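Uncharacterized protein (Bacteroides ovatus CL02T12C04, PDB 6PTM) probably acts as an exo-carrageenase of glycoside hydrolase family 42, removing sugar units from the chain ends of carrageenan oligosaccharides. Local coordinates at residues N67-K70 with E71-L75; E79-M82 with G83-K86; N524-A527 with A528-N531. All coordinates share one frame; numbering follows the deposited sequence.

Contact 1: residues N67-K70 with E71-L75; sequences NTLK and EETAL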
loop_
_atom_site.group_PDB
_atom_site.type_symbol
_atom_site.label_atom_id
_atom_site.label_comp_id
_atom_site.label_asym_id
_atom_site.label_seq_id
_atom_site.Cartn_x
_atom_site.Cartn_y
_atom_site.Cartn_z
ATOM N N ASN A 67 21.354 7.922 22.743
ATOM C CA ASN A 67 20.992 8.139 21.321
ATOM C C ASN A 67 19.817 9.130 21.250
ATOM O O ASN A 67 18.638 8.707 21.499
ATOM C CB ASN A 67 20.604 6.827 20.619
ATOM C CG ASN A 67 20.409 7.011 19.131
ATOM O OD1 ASN A 67 20.225 8.154 18.683
ATOM N ND2 ASN A 67 20.465 5.931 18.358
ATOM N N THR A 68 20.089 10.392 20.881
ATOM C CA THR A 68 19.080 11.483 20.854
ATOM C C THR A 68 18.505 11.650 19.438
ATOM O O THR A 68 17.982 12.737 19.140
ATOM C CB THR A 68 19.658 12.830 21.311
ATOM O OG1 THR A 68 20.859 13.078 20.586
ATOM C CG2 THR A 68 19.950 12.871 22.783
ATOM N N LEU A 69 18.580 10.640 18.577
ATOM C CA LEU A 69 18.038 10.755 17.192
ATOM C C LEU A 69 16.586 11.260 17.229
ATOM O O LEU A 69 16.240 12.162 16.450
ATOM C CB LEU A 69 18.148 9.415 16.458
ATOM C CG LEU A 69 17.531 9.369 15.068
ATOM C CD1 LEU A 69 18.213 10.371 14.121
ATOM C CD2 LEU A 69 17.638 7.955 14.510
ATOM N N LYS A 70 15.759 10.704 18.104
ATOM C CA LYS A 70 14.308 11.016 18.118
ATOM C C LYS A 70 14.128 12.522 18.385
ATOM O O LYS A 70 13.461 13.167 17.602
ATOM C CB LYS A 70 13.652 10.123 19.161
ATOM C CG LYS A 70 12.156 10.269 19.287
ATOM C CD LYS A 70 11.585 9.247 20.236
ATOM C CE LYS A 70 10.113 9.490 20.469
ATOM N NZ LYS A 70 9.506 8.388 21.239
ATOM N N GLU A 71 14.763 13.045 19.436
ATOM C CA GLU A 71 14.636 14.463 19.862
ATOM C C GLU A 71 15.282 15.380 18.815
ATOM O O GLU A 71 14.719 16.473 18.550
ATOM C CB GLU A 71 15.196 14.645 21.264
ATOM C CG GLU A 71 14.343 14.005 22.349
ATOM C CD GLU A 71 14.604 12.519 22.530
ATOM O OE1 GLU A 71 15.652 12.036 22.029
ATOM O OE2 GLU A 71 13.757 11.848 23.169
ATOM N N GLU A 72 16.403 14.984 18.224
ATOM C CA GLU A 72 17.021 15.772 17.124
ATOM C C GLU A 72 16.077 15.871 15.930
ATOM O O GLU A 72 16.062 16.931 15.253
ATOM C CB GLU A 72 18.327 15.152 16.650
ATOM C CG GLU A 72 19.447 15.278 17.662
ATOM C CD GLU A 72 20.641 14.449 17.233
ATOM O OE1 GLU A 72 20.946 14.488 16.038
ATOM O OE2 GLU A 72 21.175 13.701 18.040
ATOM N N THR A 73 15.329 14.804 15.648
ATOM C CA THR A 73 14.337 14.790 14.546
ATOM C C THR A 73 13.238 15.794 14.880
ATOM O O THR A 73 12.860 16.592 13.997
ATOM C CB THR A 73 13.791 13.380 14.292
ATOM O OG1 THR A 73 14.896 12.559 13.910
ATOM C CG2 THR A 73 12.713 13.374 13.234
ATOM N N ALA A 74 12.710 15.747 16.100
ATOM C CA ALA A 74 11.670 16.689 16.583
ATOM C C ALA A 74 12.201 18.137 16.547
ATOM O O ALA A 74 11.448 19.049 16.126
ATOM C CB ALA A 74 11.226 16.299 17.984
ATOM N N LEU A 75 13.415 18.354 17.056
ATOM C CA LEU A 75 14.058 19.700 17.083
ATOM C C LEU A 75 14.143 20.219 15.644
ATOM O O LEU A 75 13.792 21.376 15.404
ATOM C CB LEU A 75 15.458 19.605 17.695
ATOM C CG LEU A 75 16.190 20.941 17.806
ATOM C CD1 LEU A 75 15.480 21.847 18.796
ATOM C CD2 LEU A 75 17.623 20.766 18.246
#

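Contact 2: residues E79-M82 with G83-K86; sequences EIFM and GYAK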
loop_
_atom_site.group_PDB
_atom_site.type_symbol
_atom_site.label_atom_id
_atom_site.label_comp_id
_atom_site.label_asym_id
_atom_site.label_seq_id
_atom_site.Cartn_x
_atom_site.Cartn_y
_atom_site.Cartn_z
ATOM N N GLU A 79 12.485 23.543 14.055
ATOM C CA GLU A 79 13.300 24.607 13.394
ATOM C C GLU A 79 12.716 24.893 12.020
ATOM O O GLU A 79 12.581 26.047 11.684
ATOM C CB GLU A 79 14.760 24.195 13.260
ATOM C CG GLU A 79 15.444 24.126 14.593
ATOM C CD GLU A 79 16.784 23.440 14.507
ATOM O OE1 GLU A 79 17.043 22.776 13.515
ATOM O OE2 GLU A 79 17.513 23.526 15.468
ATOM N N ILE A 80 12.321 23.859 11.280
ATOM C CA ILE A 80 11.784 24.032 9.901
ATOM C C ILE A 80 10.436 24.757 9.976
ATOM O O ILE A 80 10.231 25.697 9.206
ATOM C CB ILE A 80 11.682 22.684 9.164
ATOM C CG1 ILE A 80 13.089 22.144 8.843
ATOM C CG2 ILE A 80 10.829 22.824 7.910
ATOM C CD1 ILE A 80 13.094 20.732 8.298
ATOM N N PHE A 81 9.554 24.325 10.869
ATOM C CA PHE A 81 8.156 24.818 10.880
ATOM C C PHE A 81 8.098 26.190 11.536
ATOM O O PHE A 81 7.067 26.843 11.369
ATOM C CB PHE A 81 7.200 23.833 11.544
ATOM C CG PHE A 81 6.638 22.861 10.538
ATOM C CD1 PHE A 81 7.311 21.685 10.236
ATOM C CD2 PHE A 81 5.468 23.156 9.861
ATOM C CE1 PHE A 81 6.776 20.797 9.316
ATOM C CE2 PHE A 81 4.940 22.272 8.937
ATOM C CZ PHE A 81 5.601 21.103 8.661
ATOM N N MET A 82 9.124 26.595 12.272
ATOM C CA MET A 82 9.149 27.988 12.775
ATOM C C MET A 82 9.271 28.875 11.528
ATOM O O MET A 82 8.560 29.885 11.453
ATOM C CB MET A 82 10.294 28.258 13.753
ATOM C CG MET A 82 10.080 27.640 15.120
ATOM S SD MET A 82 8.597 28.273 15.960
ATOM C CE MET A 82 9.224 29.877 16.474
ATOM N N GLY A 83 10.138 28.515 10.584
ATOM C CA GLY A 83 10.288 29.310 9.355
ATOM C C GLY A 83 9.031 29.244 8.507
ATOM O O GLY A 83 8.645 30.281 7.898
ATOM N N TYR A 84 8.369 28.082 8.476
ATOM C CA TYR A 84 7.116 27.942 7.697
ATOM C C TYR A 84 6.027 28.822 8.326
ATOM O O TYR A 84 5.291 29.486 7.568
ATOM C CB TYR A 84 6.701 26.475 7.599
ATOM C CG TYR A 84 7.596 25.611 6.746
ATOM C CD1 TYR A 84 8.662 26.124 6.025
ATOM C CD2 TYR A 84 7.341 24.253 6.623
ATOM C CE1 TYR A 84 9.455 25.317 5.227
ATOM C CE2 TYR A 84 8.129 23.426 5.837
ATOM C CZ TYR A 84 9.178 23.955 5.115
ATOM O OH TYR A 84 9.940 23.140 4.322
ATOM N N ALA A 85 5.920 28.833 9.662
ATOM C CA ALA A 85 4.937 29.645 10.393
ATOM C C ALA A 85 5.218 31.139 10.126
ATOM O O ALA A 85 4.247 31.888 9.960
ATOM C CB ALA A 85 4.975 29.341 11.859
ATOM N N LYS A 86 6.484 31.542 10.084
ATOM C CA LYS A 86 6.888 32.945 9.790
ATOM C C LYS A 86 6.443 33.281 8.362
ATOM O O LYS A 86 5.843 34.323 8.165
ATOM C CB LYS A 86 8.403 33.134 9.963
ATOM C CG LYS A 86 8.879 34.583 9.956
ATOM C CD LYS A 86 7.986 35.485 10.789
ATOM C CE LYS A 86 8.712 36.539 11.587
ATOM N NZ LYS A 86 8.107 36.633 12.937
#

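Contact 3: residues N524-A527 with A528-N531; sequences NGYA and ASNN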
loop_
_atom_site.group_PDB
_atom_site.type_symbol
_atom_site.label_atom_id
_atom_site.label_comp_id
_atom_site.label_asym_id
_atom_site.label_seq_id
_atom_site.Cartn_x
_atom_site.Cartn_y
_atom_site.Cartn_z
ATOM N N ASN A 524 -6.029 21.458 -4.595
ATOM C CA ASN A 524 -6.931 21.030 -3.474
ATOM C C ASN A 524 -6.124 20.413 -2.313
ATOM O O ASN A 524 -6.643 20.428 -1.174
ATOM C CB ASN A 524 -8.083 20.120 -3.945
ATOM C CG ASN A 524 -8.343 18.887 -3.087
ATOM O OD1 ASN A 524 -7.615 17.889 -3.116
ATOM N ND2 ASN A 524 -9.387 18.951 -2.292
ATOM N N GLY A 525 -4.911 19.917 -2.561
ATOM C CA GLY A 525 -4.222 18.994 -1.636
ATOM C C GLY A 525 -3.503 19.685 -0.486
ATOM O O GLY A 525 -3.156 18.968 0.515
ATOM N N TYR A 526 -3.271 21.002 -0.575
ATOM C CA TYR A 526 -2.197 21.672 0.211
ATOM C C TYR A 526 -2.668 22.052 1.619
ATOM O O TYR A 526 -2.009 21.640 2.591
ATOM C CB TYR A 526 -1.621 22.883 -0.515
ATOM C CG TYR A 526 -0.372 23.440 0.126
ATOM C CD1 TYR A 526 0.813 22.708 0.168
ATOM C CD2 TYR A 526 -0.366 24.720 0.670
ATOM C CE1 TYR A 526 1.964 23.236 0.737
ATOM C CE2 TYR A 526 0.784 25.266 1.219
ATOM C CZ TYR A 526 1.955 24.524 1.258
ATOM O OH TYR A 526 3.091 25.065 1.807
ATOM N N ALA A 527 -3.727 22.850 1.757
ATOM C CA ALA A 527 -4.073 23.424 3.085
ATOM C C ALA A 527 -4.448 22.283 4.056
ATOM O O ALA A 527 -5.198 21.350 3.641
ATOM C CB ALA A 527 -5.148 24.470 2.945
ATOM N N ALA A 528 -3.934 22.338 5.296
ATOM C CA ALA A 528 -4.291 21.421 6.408
ATOM C C ALA A 528 -3.778 20.002 6.098
ATOM O O ALA A 528 -4.245 19.034 6.743
ATOM C CB ALA A 528 -5.796 21.443 6.646
ATOM N N SER A 529 -2.866 19.882 5.125
ATOM C CA SER A 529 -2.012 18.692 4.887
ATOM C C SER A 529 -0.824 18.779 5.864
ATOM O O SER A 529 -0.720 19.792 6.669
ATOM C CB SER A 529 -1.565 18.615 3.425
ATOM O OG SER A 529 -0.566 19.595 3.098
ATOM N N ASN A 530 0.078 17.804 5.772
ATOM C CA ASN A 530 1.273 17.698 6.641
ATOM C C ASN A 530 2.083 18.985 6.519
ATOM O O ASN A 530 2.789 19.287 7.490
ATOM C CB ASN A 530 2.097 16.437 6.354
ATOM C CG ASN A 530 2.556 16.321 4.926
ATOM O OD1 ASN A 530 1.884 15.662 4.126
ATOM N ND2 ASN A 530 3.663 16.983 4.608
ATOM N N ASN A 531 1.962 19.702 5.396
ATOM C CA ASN A 531 2.700 20.968 5.144
ATOM C C ASN A 531 2.329 22.022 6.213
ATOM O O ASN A 531 3.065 23.041 6.314
ATOM C CB ASN A 531 2.469 21.469 3.727
ATOM C CG ASN A 531 3.022 20.501 2.709
ATOM O OD1 ASN A 531 4.241 20.510 2.437
ATOM N ND2 ASN A 531 2.130 19.732 2.098
#

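Contact 1: residues N67-K70 with E71-L75
T68 and E72 are joined by a short side-chain bond: the hydroxyl OG1 of T68 donates to OE2 of E72 over 2.6 Å, on the anti lone pair of that oxygen. Each side chain brings its polar end to the other by its first torsion. T68 holds OG1 between its own backbone N and carbonyl carbon (chi1 50°), while E72 sets CG beside its backbone N and then runs out extended, passing CG within 3.3 Å of T68 O. E72 also forms a salt bridge with K62 and a hydrogen bond with Y187, so a glutamate suits this place by giving both oxygens work.

A second side-chain bond is made by T73. Its OG1, turned to the side of the backbone N, reaches back to L69 O at 2.9 Å, and T73 N donates to the same L69 O, also at 2.9 Å. The two donors come from opposite faces of the L69 carbonyl plane, and the threonine hydroxyl thus meets its need for a partner inside a buried setting.

The backbone bonds of the first helical turn run alongside: E72 N to T68 O at 2.9 Å, nearly straight at 169°, then A74 N to K70 O at 3.1 Å.

The charged ends of K70 and E71 are directed elsewhere, K70 to E134 and E71 to R145. The small A74 packs against M127 and S131 of helix 109-139, and L69 packs on I545 of helix 534-549.

Ahead of the helix, N67 OD1 accepts from L69 N at 3.0 Å. This is an Asx turn leading into the first turn of helix 69-90, whose N-cap residue, T68, spends its hydroxyl on E72 instead of capping.

Contact 2: residues E79-M82 with G83-K86
I80, F81 and Y84 gather on one flank of helix 69-90 through the i to i+4 and i to i+3 spacings of an alpha helix, and here the packing is tight. The methyl CG2 of I80 lies over one face of the Y84 ring, a CH-pi contact with CG2 3.7 Å from the ring centroid. The two side chains run side by side in the same direction, and I80 CG2 comes as near as 3.4 Å to Y84 CZ. This fit depends on I80 placing CG2 anti to its backbone N; a beta-branched residue suits the place because the branch supplies a methyl close to the backbone to lie on the ring, and the I80 side chain also touches E183 and Y184.

The F81 ring meets the same tyrosine differently. The pair is T-shaped: Y84 presents its edge to the face of F81, with planes 71° apart and centroids separated by 5.1 Å. Phenylalanine fits this apolar position, touching P534 and V537 of helix 534-549 and I124 of helix 109-139. Tyrosine adds a polar tip, whose OH is hydrogen-bonded to Y184 OH and W509 NE1. With an alanine in place of Y84, the face of F81 would probably lose its covering edge, a gap would open beside I80, and the W509 indole N-H would be left without this acceptor.

The other flank is looser. E79, M82 and K86 are partly exposed; E79 forms salt bridges with R55 and R76, and K86 with E44, while the flexible M82 chain bends to touch A47, S48 and I51 of helix 44-63. The helical i to i+4 backbone bonds include Y84 N to I80 O at 3.1 Å and K86 N to M82 O at 3.0 Å. A85 N donates at 2.9 Å to F81 O, arriving 38° above the plane of that carbonyl.

Contact 3: residues N524-A527 with A528-N531
A type II beta turn runs from Y526 to S529, and its two ends meet at the carbonyl oxygen of Y526. S529 N closes the turn by donating to Y526 O at 3.2 Å, lying above the carbonyl plane. The hydroxyl of the same serine adds a second, shorter bond, S529 OG to Y526 O at 2.6 Å, tilted only modestly from that plane. Serine suits this corner because OG sits between its own backbone N and carbonyl carbon (chi1 73°), which places N and OG together on one acceptor. At the third position of the turn, A528 takes a positive phi of 68°, a conformation glycine adopts more readily; its small methyl is tolerated and rests against F99 and Y105.

The turn belongs to the loop between strand 503-506 and helix 534-549. In a family 42 enzyme, where the catalytic domain is a (beta/alpha)8 barrel, these would probably be the eighth strand and its following helix. R480 donates to the carbonyl oxygens of both N524 and A527, tying the loop to another part of the chain.

S529 OG serves as acceptor too. N531 ND2 donates to S529 OG at 2.9 Å, with OG close to the amide plane, and N531 N adds a weak bond to the same oxygen at 3.4 Å. The hydroxyl therefore donates a hydrogen bond to Y526 O and accepts one from the N531 amide, which limits its rotation and links the turn to the 3-10 segment that starts at N530.

The Y526 side chain, with CG anti to its backbone N, reaches forward to N531. Its ring and the amide plane lie 32° apart, and Y526 CE1 approaches N531 CB at 3.5 Å. H532 meets the Y526 ring edge-to-face.

Contacts 1 and 2 are successive parts of helix 69-90, their centres about 17 Å apart, close in sequence along the same helix, with no other touch between them. Contact 3 lies about 16 Å from contact 2, centre to centre, and the two meet directly: F81 CE2 is 3.3 Å from N531 O. The centres of contacts 1 and 3 are about 25 Å apart and the nearest atoms about 12 Å, yet L69 and T73 pack on helix 534-549, which follows the 524-531 loop. Helix 69-90 thus lies along the last part of the probable barrel. Y84 reaches W509, and N530 bonds to Y508, both in the same barrel loop; no ligand marks the active site in this apo structure.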